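Local coordinates for protein GCN5-related N-acetyltransferase (Brucella abortus, PDB 7N1L) that probably transfers an acyl group, most likely acetyl from acetyl-CoA, to an acceptor such as an amine, as other GNAT-family acyltransferases do, at residues A42-S47 with Y110-H115; E75-R80 with D126-K131; G104-I109 with K153-I158. One frame throughout, in Å; residues are numbered along the deposited sequence.

Overall arrangement
All three contacts set a helix against the central mixed sheet of a GNAT fold. Contacts 1 and 3 share strand 101-111: contact 3 uses its middle, and contact 1 its end and the loop beyond, where Tyr110 and His112 meet helix 38-52. Contact 2 packs helix 120-129 on strand 74-81, separated from strand 101-111 by strand 84-96. Contacts 2 and 3 touch through Leu128 CD2 and Val106 CG2, 3.4 Å apart, so they share one hydrophobic core, with contact 3 the more buried. Contact 1, its centre about 16 Å from those of the others, is more peripheral and mixes leucine with tyrosine, serine and histidine, whereas contact 2 is aliphatic and contact 3 adds one tyrosine.

Contact 1: A42-S47 with Y110-H115; sequences APLLAS and YVHHDH
Tyr110 meets Leu44 and Ser47 where the last residues of strand 101-111 reach helix 38-52, a strand-helix contact of the GNAT fold. The tyrosine sets its CG anti to the backbone N (chi1 -177°), which swings the ring out toward the helix. The ring passes close to the backbone at Leu44, with Leu44 O 3.6 Å from Tyr110 CD2; Leu44 O and Ser47 CB both approach it obliquely. Farther out, Tyr110 OH comes to 3.3 Å from Ser47 CB, a van der Waals touch. A long ring suits this place because it spans the gap from the strand to two successive turns of the helix, and serine is small enough to let its end come close. Phe88 of strand 84-96 also packs on Tyr110 and on Leu44. Val111 turns its side chain from this helix to Ile120 and Ala121, so neighbouring strand residues serve different helices. Its carbonyl oxygen bonds Arg116, which starts the sequence Arg-Gly-Lys-Gly-Ile-Ala, consistent with the GNAT motif that grips the pyrophosphate of acetyl-CoA. At His112 the strand has given way to a loop, and its CB meets Leu44 CD1 at 4.1 Å; the methyl sits near the plane of the imidazole, at its edge. His113 leans over the preceding histidine, its ND1 3.7 Å above that ring plane. The turn is held from within: Asp114 N donates to His112 ND1 over 2.8 Å, with an angle of 160° at the hydrogen and a tilt of 17° from the imidazole plane.

Contact 2: E75-R80 with D126-K131; sequences EALGAR and DVLADK
Lys131, whose aliphatic chain lies beside Leu77, is tied to the preceding turn by a backbone hydrogen bond from Lys131 N to Leu128 O of 3.1 Å. Its side chain slides past the leucine in the opposite direction, with Lys131 CE 4.2 Å from Leu77 CD1. Lysine suits the margin of an apolar patch, since its methylenes can pack while the ammonium group extends beyond them; its NZ stays 6.8 Å from Glu75 OE1, too far for a pair, and Glu75 instead forms a salt bridge with Arg135. Leu77 is the hub. It points from strand 74-81 at the helix, and its second methyl, CD2, lies 3.7 Å from Val127 CG1. That valine branch is anti to the backbone N (chi1 167°) and meets the leucine obliquely. The same CD2 approaches Leu128 CB at 4.3 Å. A forked leucine can thus meet three residues, Val127, Leu128 and Lys131, through its two methyls. Ile30 of strand 28-32 touches both Leu77 and Val127, and Val89 of strand 84-96 also packs on Leu77. A helix laid over the sheet by aliphatic side chains, in the crossover between parallel strands 101-111 and 137-144, is typical of the GNAT fold.

Contact 3: G104-I109 with K153-I158; sequences GQVDHI and KLYEQI
The Tyr155 ring points its hydroxyl end at strand 101-111, and Ile109 CG2 meets it obliquely, 4.1 Å from Tyr155 CZ. The other flat group, the His108 imidazole, carries Asp107 CB over one face; the side chain of His108 leaves the strand away from the helix, and its imidazole hydrogen-bonds and packs with Tyr48. Tyr155 sets its CG anti to the carbonyl carbon (chi1 -60°), which carries the phenol from helix 150-158 toward the strand. There Tyr155 OH sits between two aliphatic branches, 3.4 Å from Val106 CG1 and 3.4 Å from Ile109 CG2. Beta-branched residues suit this wall: they favour extended backbone and offer methyls close to the strand. Leu154 adds a second touch, its CD2 lying 4.1 Å from Ile109 CD1 where the side chains meet at about a right angle. Val106 and Ile109 are three residues apart yet both face the helix, because Asp107 and His108 both point away. The helix-like backbone at Asp107 (psi -13°) is consistent with the beta bulge known in this strand of GNAT enzymes. On that far side, Gln105 NE2 donates to both carboxylate oxygens of Asp107, at 3.3 Å to OD1 and 3.2 Å to OD2, each accepting through its syn lone pair, while Gln105 of the second subunit bonds to the same amide. The axes of 153-158 and 104-109 make an angle of 126°. Helix 120-129 packs beside them, with Leu128 on Val106, Ile125 on Ile109 and Ala121 on Leu154, while Leu142 and Ala144 of the parallel strand 137-144 support Tyr155.

Contact 1: A42-S47 with Y110-H115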
loop_
_atom_site.group_PDB
_atom_site.type_symbol
_atom_site.label_atom_id
_atom_site.label_comp_id
_atom_site.label_asym_id
_atom_site.label_seq_id
_atom_site.Cartn_x
_atom_site.Cartn_y
_atom_site.Cartn_z
ATOM N N ALA A 42 -5.775 -5.213 20.915
ATOM C CA ALA A 42 -4.375 -5.531 21.204
ATOM C C ALA A 42 -4.054 -7.021 21.191
ATOM O O ALA A 42 -3.071 -7.394 20.531
ATOM C CB ALA A 42 -3.969 -4.903 22.547
ATOM N N PRO A 43 -4.772 -7.908 21.910
ATOM C CA PRO A 43 -4.386 -9.330 21.877
ATOM C C PRO A 43 -4.639 -9.990 20.540
ATOM O O PRO A 43 -3.861 -10.863 20.130
ATOM C CB PRO A 43 -5.226 -9.969 23.002
ATOM C CG PRO A 43 -6.400 -9.063 23.173
ATOM C CD PRO A 43 -5.864 -7.662 22.870
ATOM N N LEU A 44 -5.692 -9.577 19.834
ATOM C CA LEU A 44 -5.966 -10.131 18.518
ATOM C C LEU A 44 -4.831 -9.810 17.560
ATOM O O LEU A 44 -4.375 -10.676 16.792
ATOM C CB LEU A 44 -7.292 -9.574 18.006
ATOM C CG LEU A 44 -8.139 -10.495 17.146
ATOM C CD1 LEU A 44 -8.457 -11.801 17.919
ATOM C CD2 LEU A 44 -9.420 -9.778 16.749
ATOM N N LEU A 45 -4.360 -8.561 17.598
ATOM C CA LEU A 45 -3.208 -8.172 16.803
ATOM C C LEU A 45 -1.964 -8.907 17.275
ATOM O O LEU A 45 -1.124 -9.309 16.461
ATOM C CB LEU A 45 -3.021 -6.650 16.880
ATOM C CG LEU A 45 -1.861 -6.007 16.092
ATOM C CD1 LEU A 45 -2.039 -6.173 14.587
ATOM C CD2 LEU A 45 -1.685 -4.521 16.446
ATOM N N ALA A 46 -1.826 -9.115 18.589
ATOM C CA ALA A 46 -0.641 -9.819 19.067
ATOM C C ALA A 46 -0.604 -11.263 18.565
ATOM O O ALA A 46 0.472 -11.786 18.265
ATOM C CB ALA A 46 -0.561 -9.765 20.583
ATOM N N SER A 47 -1.754 -11.941 18.508
ATOM C CA SER A 47 -1.756 -13.301 17.983
ATOM C C SER A 47 -1.355 -13.325 16.510
ATOM O O SER A 47 -0.576 -14.187 16.087
ATOM C CB SER A 47 -3.136 -13.947 18.156
ATOM O OG SER A 47 -3.497 -14.057 19.518
ATOM N N TYR A 110 -7.019 -11.433 9.879
ATOM C CA TYR A 110 -6.817 -12.417 10.934
ATOM C C TYR A 110 -8.141 -12.743 11.609
ATOM O O TYR A 110 -8.898 -11.837 11.978
ATOM C CB TYR A 110 -5.822 -11.911 11.976
ATOM C CG TYR A 110 -5.529 -12.924 13.048
ATOM C CD1 TYR A 110 -4.749 -14.015 12.771
ATOM C CD2 TYR A 110 -6.029 -12.789 14.339
ATOM C CE1 TYR A 110 -4.476 -14.960 13.727
ATOM C CE2 TYR A 110 -5.741 -13.719 15.319
ATOM C CZ TYR A 110 -4.958 -14.805 14.996
ATOM O OH TYR A 110 -4.655 -15.780 15.914
ATOM N N VAL A 111 -8.377 -14.035 11.825
ATOM C CA VAL A 111 -9.524 -14.534 12.578
ATOM C C VAL A 111 -8.995 -15.379 13.728
ATOM O O VAL A 111 -8.155 -16.265 13.519
ATOM C CB VAL A 111 -10.481 -15.361 11.699
ATOM C CG1 VAL A 111 -11.597 -16.001 12.560
ATOM C CG2 VAL A 111 -11.070 -14.503 10.581
ATOM N N HIS A 112 -9.508 -15.117 14.930
ATOM C CA HIS A 112 -9.153 -15.895 16.111
ATOM C C HIS A 112 -9.324 -17.374 15.814
ATOM O O HIS A 112 -10.273 -17.770 15.144
ATOM C CB HIS A 112 -10.057 -15.466 17.259
ATOM C CG HIS A 112 -9.778 -16.139 18.558
ATOM N ND1 HIS A 112 -10.083 -17.461 18.796
ATOM C CD2 HIS A 112 -9.291 -15.649 19.721
ATOM C CE1 HIS A 112 -9.756 -17.770 20.037
ATOM N NE2 HIS A 112 -9.289 -16.685 20.626
ATOM N N HIS A 113 -8.390 -18.188 16.303
ATOM C CA HIS A 113 -8.344 -19.599 15.931
ATOM C C HIS A 113 -9.542 -20.402 16.438
ATOM O O HIS A 113 -9.797 -21.496 15.918
ATOM C CB HIS A 113 -7.036 -20.236 16.412
ATOM C CG HIS A 113 -6.787 -20.082 17.879
ATOM N ND1 HIS A 113 -6.532 -18.860 18.467
ATOM C CD2 HIS A 113 -6.752 -20.997 18.880
ATOM C CE1 HIS A 113 -6.353 -19.025 19.767
ATOM N NE2 HIS A 113 -6.479 -20.313 20.043
ATOM N N ASP A 114 -10.265 -19.918 17.446
ATOM C CA ASP A 114 -11.477 -20.615 17.899
ATOM C C ASP A 114 -12.698 -20.254 17.075
ATOM O O ASP A 114 -13.799 -20.707 17.391
ATOM C CB ASP A 114 -11.773 -20.304 19.367
ATOM C CG ASP A 114 -10.797 -20.959 20.298
ATOM O OD1 ASP A 114 -10.342 -22.078 19.981
ATOM O OD2 ASP A 114 -10.461 -20.338 21.328
ATOM N N HIS A 115 -12.538 -19.432 16.052
ATOM C CA HIS A 115 -13.669 -18.966 15.268
ATOM C C HIS A 115 -13.442 -19.193 13.783
ATOM O O HIS A 115 -14.073 -18.535 12.953
ATOM C CB HIS A 115 -13.987 -17.501 15.617
ATOM C CG HIS A 115 -14.486 -17.343 17.035
ATOM N ND1 HIS A 115 -15.819 -17.473 17.368
ATOM C CD2 HIS A 115 -13.829 -17.133 18.201
ATOM C CE1 HIS A 115 -15.966 -17.320 18.675
ATOM N NE2 HIS A 115 -14.772 -17.125 19.205
#

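Contact 2: E75-R80 with D126-K131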
loop_
_atom_site.group_PDB
_atom_site.type_symbol
_atom_site.label_atom_id
_atom_site.label_comp_id
_atom_site.label_asym_id
_atom_site.label_seq_id
_atom_site.Cartn_x
_atom_site.Cartn_y
_atom_site.Cartn_z
ATOM N N GLU A 75 -7.060 2.044 8.380
ATOM C CA GLU A 75 -8.336 1.767 9.020
ATOM C C GLU A 75 -8.397 0.264 9.266
ATOM O O GLU A 75 -7.671 -0.523 8.656
ATOM C CB GLU A 75 -9.532 2.235 8.172
ATOM C CG GLU A 75 -9.491 3.733 7.803
ATOM C CD GLU A 75 -10.578 4.102 6.836
ATOM O OE1 GLU A 75 -11.759 4.035 7.216
ATOM O OE2 GLU A 75 -10.251 4.422 5.663
ATOM N N ALA A 76 -9.234 -0.126 10.205
ATOM C CA ALA A 76 -9.348 -1.525 10.548
ATOM C C ALA A 76 -10.824 -1.821 10.779
ATOM O O ALA A 76 -11.516 -1.082 11.490
ATOM C CB ALA A 76 -8.485 -1.861 11.769
ATOM N N LEU A 77 -11.300 -2.873 10.139
ATOM C CA LEU A 77 -12.640 -3.390 10.359
ATOM C C LEU A 77 -12.563 -4.546 11.345
ATOM O O LEU A 77 -11.628 -5.341 11.290
ATOM C CB LEU A 77 -13.206 -3.821 9.014
ATOM C CG LEU A 77 -14.632 -3.669 8.567
ATOM C CD1 LEU A 77 -15.208 -2.329 8.864
ATOM C CD2 LEU A 77 -14.454 -3.775 7.052
ATOM N N GLY A 78 -13.491 -4.577 12.299
ATOM C CA GLY A 78 -13.511 -5.618 13.314
ATOM C C GLY A 78 -14.760 -6.483 13.239
ATOM O O GLY A 78 -15.846 -6.018 12.874
ATOM N N ALA A 79 -14.605 -7.751 13.620
ATOM C CA ALA A 79 -15.705 -8.702 13.658
ATOM C C ALA A 79 -15.922 -9.151 15.094
ATOM O O ALA A 79 -14.981 -9.597 15.759
ATOM C CB ALA A 79 -15.427 -9.907 12.759
ATOM N N ARG A 80 -17.144 -9.028 15.573
ATOM C CA ARG A 80 -17.492 -9.440 16.934
ATOM C C ARG A 80 -18.469 -10.607 16.896
ATOM O O ARG A 80 -19.361 -10.646 16.048
ATOM C CB ARG A 80 -18.103 -8.286 17.743
ATOM C CG ARG A 80 -17.150 -7.116 17.958
ATOM C CD ARG A 80 -17.808 -5.960 18.738
ATOM N NE ARG A 80 -16.815 -4.970 19.141
ATOM C CZ ARG A 80 -16.015 -5.111 20.188
ATOM N NH1 ARG A 80 -16.085 -6.170 20.971
ATOM N NH2 ARG A 80 -15.108 -4.177 20.444
ATOM N N ASP A 126 -16.057 -8.902 2.385
ATOM C CA ASP A 126 -17.320 -8.509 1.761
ATOM C C ASP A 126 -17.755 -7.121 2.215
ATOM O O ASP A 126 -18.194 -6.305 1.401
ATOM C CB ASP A 126 -18.437 -9.516 2.084
ATOM C CG ASP A 126 -18.377 -10.782 1.238
ATOM O OD1 ASP A 126 -17.595 -10.848 0.284
ATOM O OD2 ASP A 126 -19.168 -11.709 1.495
ATOM N N VAL A 127 -17.688 -6.855 3.525
ATOM C CA VAL A 127 -18.038 -5.533 4.043
ATOM C C VAL A 127 -17.110 -4.471 3.471
ATOM O O VAL A 127 -17.546 -3.384 3.073
ATOM C CB VAL A 127 -18.005 -5.531 5.581
ATOM C CG1 VAL A 127 -18.044 -4.082 6.109
ATOM C CG2 VAL A 127 -19.164 -6.348 6.157
ATOM N N LEU A 128 -15.819 -4.778 3.403
ATOM C CA LEU A 128 -14.868 -3.850 2.822
ATOM C C LEU A 128 -15.174 -3.574 1.356
ATOM O O LEU A 128 -15.120 -2.420 0.906
ATOM C CB LEU A 128 -13.466 -4.416 2.967
ATOM C CG LEU A 128 -12.345 -3.421 2.767
ATOM C CD1 LEU A 128 -12.503 -2.117 3.632
ATOM C CD2 LEU A 128 -11.060 -4.158 3.039
ATOM N N ALA A 129 -15.479 -4.624 0.590
ATOM C CA ALA A 129 -15.787 -4.453 -0.825
ATOM C C ALA A 129 -17.011 -3.567 -1.032
ATOM O O ALA A 129 -17.061 -2.796 -1.998
ATOM C CB ALA A 129 -15.989 -5.819 -1.484
ATOM N N ASP A 130 -18.013 -3.676 -0.145
ATOM C CA ASP A 130 -19.241 -2.884 -0.193
ATOM C C ASP A 130 -19.020 -1.392 0.079
ATOM O O ASP A 130 -19.934 -0.585 -0.140
ATOM C CB ASP A 130 -20.257 -3.435 0.829
ATOM C CG ASP A 130 -20.796 -4.824 0.454
ATOM O OD1 ASP A 130 -20.447 -5.364 -0.626
ATOM O OD2 ASP A 130 -21.572 -5.385 1.254
ATOM N N LYS A 131 -17.857 -1.007 0.578
ATOM C CA LYS A 131 -17.524 0.399 0.723
ATOM C C LYS A 131 -17.036 1.019 -0.582
ATOM O O LYS A 131 -16.778 2.225 -0.612
ATOM C CB LYS A 131 -16.471 0.557 1.814
ATOM C CG LYS A 131 -16.992 0.199 3.211
ATOM C CD LYS A 131 -15.928 0.466 4.245
ATOM C CE LYS A 131 -16.367 0.059 5.642
ATOM N NZ LYS A 131 -17.594 0.813 6.134
#

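Contact 3: G104-I109 with K153-I158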
loop_
_atom_site.group_PDB
_atom_site.type_symbol
_atom_site.label_atom_id
_atom_site.label_comp_id
_atom_site.label_asym_id
_atom_site.label_seq_id
_atom_site.Cartn_x
_atom_site.Cartn_y
_atom_site.Cartn_z
ATOM N N GLY A 104 -8.632 0.518 -2.431
ATOM C CA GLY A 104 -8.368 -0.041 -1.110
ATOM C C GLY A 104 -7.249 -1.072 -1.146
ATOM O O GLY A 104 -7.089 -1.807 -2.117
ATOM N N GLN A 105 -6.488 -1.164 -0.061
ATOM C CA GLN A 105 -5.374 -2.105 -0.016
ATOM C C GLN A 105 -5.384 -2.804 1.332
ATOM O O GLN A 105 -5.410 -2.137 2.371
ATOM C CB GLN A 105 -4.033 -1.408 -0.251
ATOM C CG GLN A 105 -2.803 -2.343 -0.157
ATOM C CD GLN A 105 -1.484 -1.599 -0.405
ATOM O OE1 GLN A 105 -1.424 -0.746 -1.271
ATOM N NE2 GLN A 105 -0.445 -1.914 0.363
ATOM N N VAL A 106 -5.429 -4.140 1.298
ATOM C CA VAL A 106 -5.425 -4.994 2.484
ATOM C C VAL A 106 -4.106 -5.751 2.530
ATOM O O VAL A 106 -3.796 -6.527 1.616
ATOM C CB VAL A 106 -6.589 -5.999 2.469
ATOM C CG1 VAL A 106 -6.447 -6.973 3.636
ATOM C CG2 VAL A 106 -7.925 -5.297 2.493
ATOM N N ASP A 107 -3.371 -5.596 3.616
ATOM C CA ASP A 107 -2.153 -6.356 3.843
ATOM C C ASP A 107 -2.293 -7.356 4.975
ATOM O O ASP A 107 -1.394 -8.174 5.171
ATOM C CB ASP A 107 -0.976 -5.407 4.152
ATOM C CG ASP A 107 -0.593 -4.508 2.957
ATOM O OD1 ASP A 107 -0.954 -4.806 1.815
ATOM O OD2 ASP A 107 0.039 -3.467 3.175
ATOM N N HIS A 108 -3.346 -7.252 5.782
ATOM C CA HIS A 108 -3.427 -8.041 7.000
ATOM C C HIS A 108 -4.870 -8.399 7.299
ATOM O O HIS A 108 -5.723 -7.517 7.442
ATOM C CB HIS A 108 -2.834 -7.268 8.184
ATOM C CG HIS A 108 -1.475 -6.700 7.923
ATOM N ND1 HIS A 108 -0.335 -7.477 7.904
ATOM C CD2 HIS A 108 -1.076 -5.434 7.650
ATOM C CE1 HIS A 108 0.711 -6.708 7.653
ATOM N NE2 HIS A 108 0.287 -5.469 7.486
ATOM N N ILE A 109 -5.111 -9.694 7.469
ATOM C CA ILE A 109 -6.403 -10.211 7.881
ATOM C C ILE A 109 -6.124 -11.303 8.892
ATOM O O ILE A 109 -5.080 -11.960 8.836
ATOM C CB ILE A 109 -7.226 -10.726 6.685
ATOM C CG1 ILE A 109 -8.678 -10.963 7.101
ATOM C CG2 ILE A 109 -6.544 -11.953 6.015
ATOM C CD1 ILE A 109 -9.638 -10.945 5.934
ATOM N N LYS A 153 -5.187 -18.398 1.351
ATOM C CA LYS A 153 -6.203 -19.412 1.078
ATOM C C LYS A 153 -7.565 -18.777 0.816
ATOM O O LYS A 153 -8.344 -19.286 -0.000
ATOM C CB LYS A 153 -6.269 -20.423 2.234
ATOM C CG LYS A 153 -5.164 -21.483 2.123
ATOM C CD LYS A 153 -5.307 -22.605 3.148
ATOM C CE LYS A 153 -6.515 -23.512 2.868
ATOM N NZ LYS A 153 -6.368 -24.340 1.609
ATOM N N LEU A 154 -7.856 -17.658 1.473
ATOM C CA LEU A 154 -9.109 -16.963 1.206
ATOM C C LEU A 154 -9.061 -16.241 -0.136
ATOM O O LEU A 154 -9.967 -16.399 -0.966
ATOM C CB LEU A 154 -9.414 -15.987 2.341
ATOM C CG LEU A 154 -10.552 -14.991 2.082
ATOM C CD1 LEU A 154 -11.896 -15.722 1.978
ATOM C CD2 LEU A 154 -10.583 -13.885 3.174
ATOM N N TYR A 155 -8.006 -15.442 -0.371
ATOM C CA TYR A 155 -7.994 -14.563 -1.541
ATOM C C TYR A 155 -8.031 -15.345 -2.842
ATOM O O TYR A 155 -8.705 -14.944 -3.802
ATOM C CB TYR A 155 -6.757 -13.672 -1.517
ATOM C CG TYR A 155 -6.671 -12.783 -0.302
ATOM C CD1 TYR A 155 -7.821 -12.423 0.425
ATOM C CD2 TYR A 155 -5.441 -12.336 0.158
ATOM C CE1 TYR A 155 -7.721 -11.590 1.557
ATOM C CE2 TYR A 155 -5.344 -11.540 1.260
ATOM C CZ TYR A 155 -6.478 -11.161 1.971
ATOM O OH TYR A 155 -6.310 -10.328 3.087
ATOM N N GLU A 156 -7.321 -16.463 -2.903
ATOM C CA GLU A 156 -7.278 -17.141 -4.192
ATOM C C GLU A 156 -8.634 -17.705 -4.568
ATOM O O GLU A 156 -8.866 -17.950 -5.747
ATOM C CB GLU A 156 -6.145 -18.198 -4.248
ATOM C CG GLU A 156 -6.171 -19.228 -3.157
ATOM C CD GLU A 156 -4.903 -20.090 -3.068
ATOM O OE1 GLU A 156 -3.869 -19.779 -3.722
ATOM O OE2 GLU A 156 -4.961 -21.102 -2.336
ATOM N N GLN A 157 -9.552 -17.847 -3.614
ATOM C CA GLN A 157 -10.900 -18.295 -3.941
ATOM C C GLN A 157 -11.847 -17.157 -4.273
ATOM O O GLN A 157 -12.856 -17.392 -4.939
ATOM C CB GLN A 157 -11.549 -19.059 -2.768
ATOM C CG GLN A 157 -10.809 -20.263 -2.280
ATOM C CD GLN A 157 -10.573 -21.238 -3.388
ATOM O OE1 GLN A 157 -11.444 -21.456 -4.219
ATOM N NE2 GLN A 157 -9.386 -21.826 -3.419
ATOM N N ILE A 158 -11.579 -15.943 -3.803
ATOM C CA ILE A 158 -12.543 -14.857 -3.929
ATOM C C ILE A 158 -12.048 -13.703 -4.784
ATOM O O ILE A 158 -12.803 -12.754 -4.988
ATOM C CB ILE A 158 -12.971 -14.332 -2.545
ATOM C CG1 ILE A 158 -11.815 -13.601 -1.880
ATOM C CG2 ILE A 158 -13.472 -15.486 -1.653
ATOM C CD1 ILE A 158 -12.221 -12.926 -0.598
#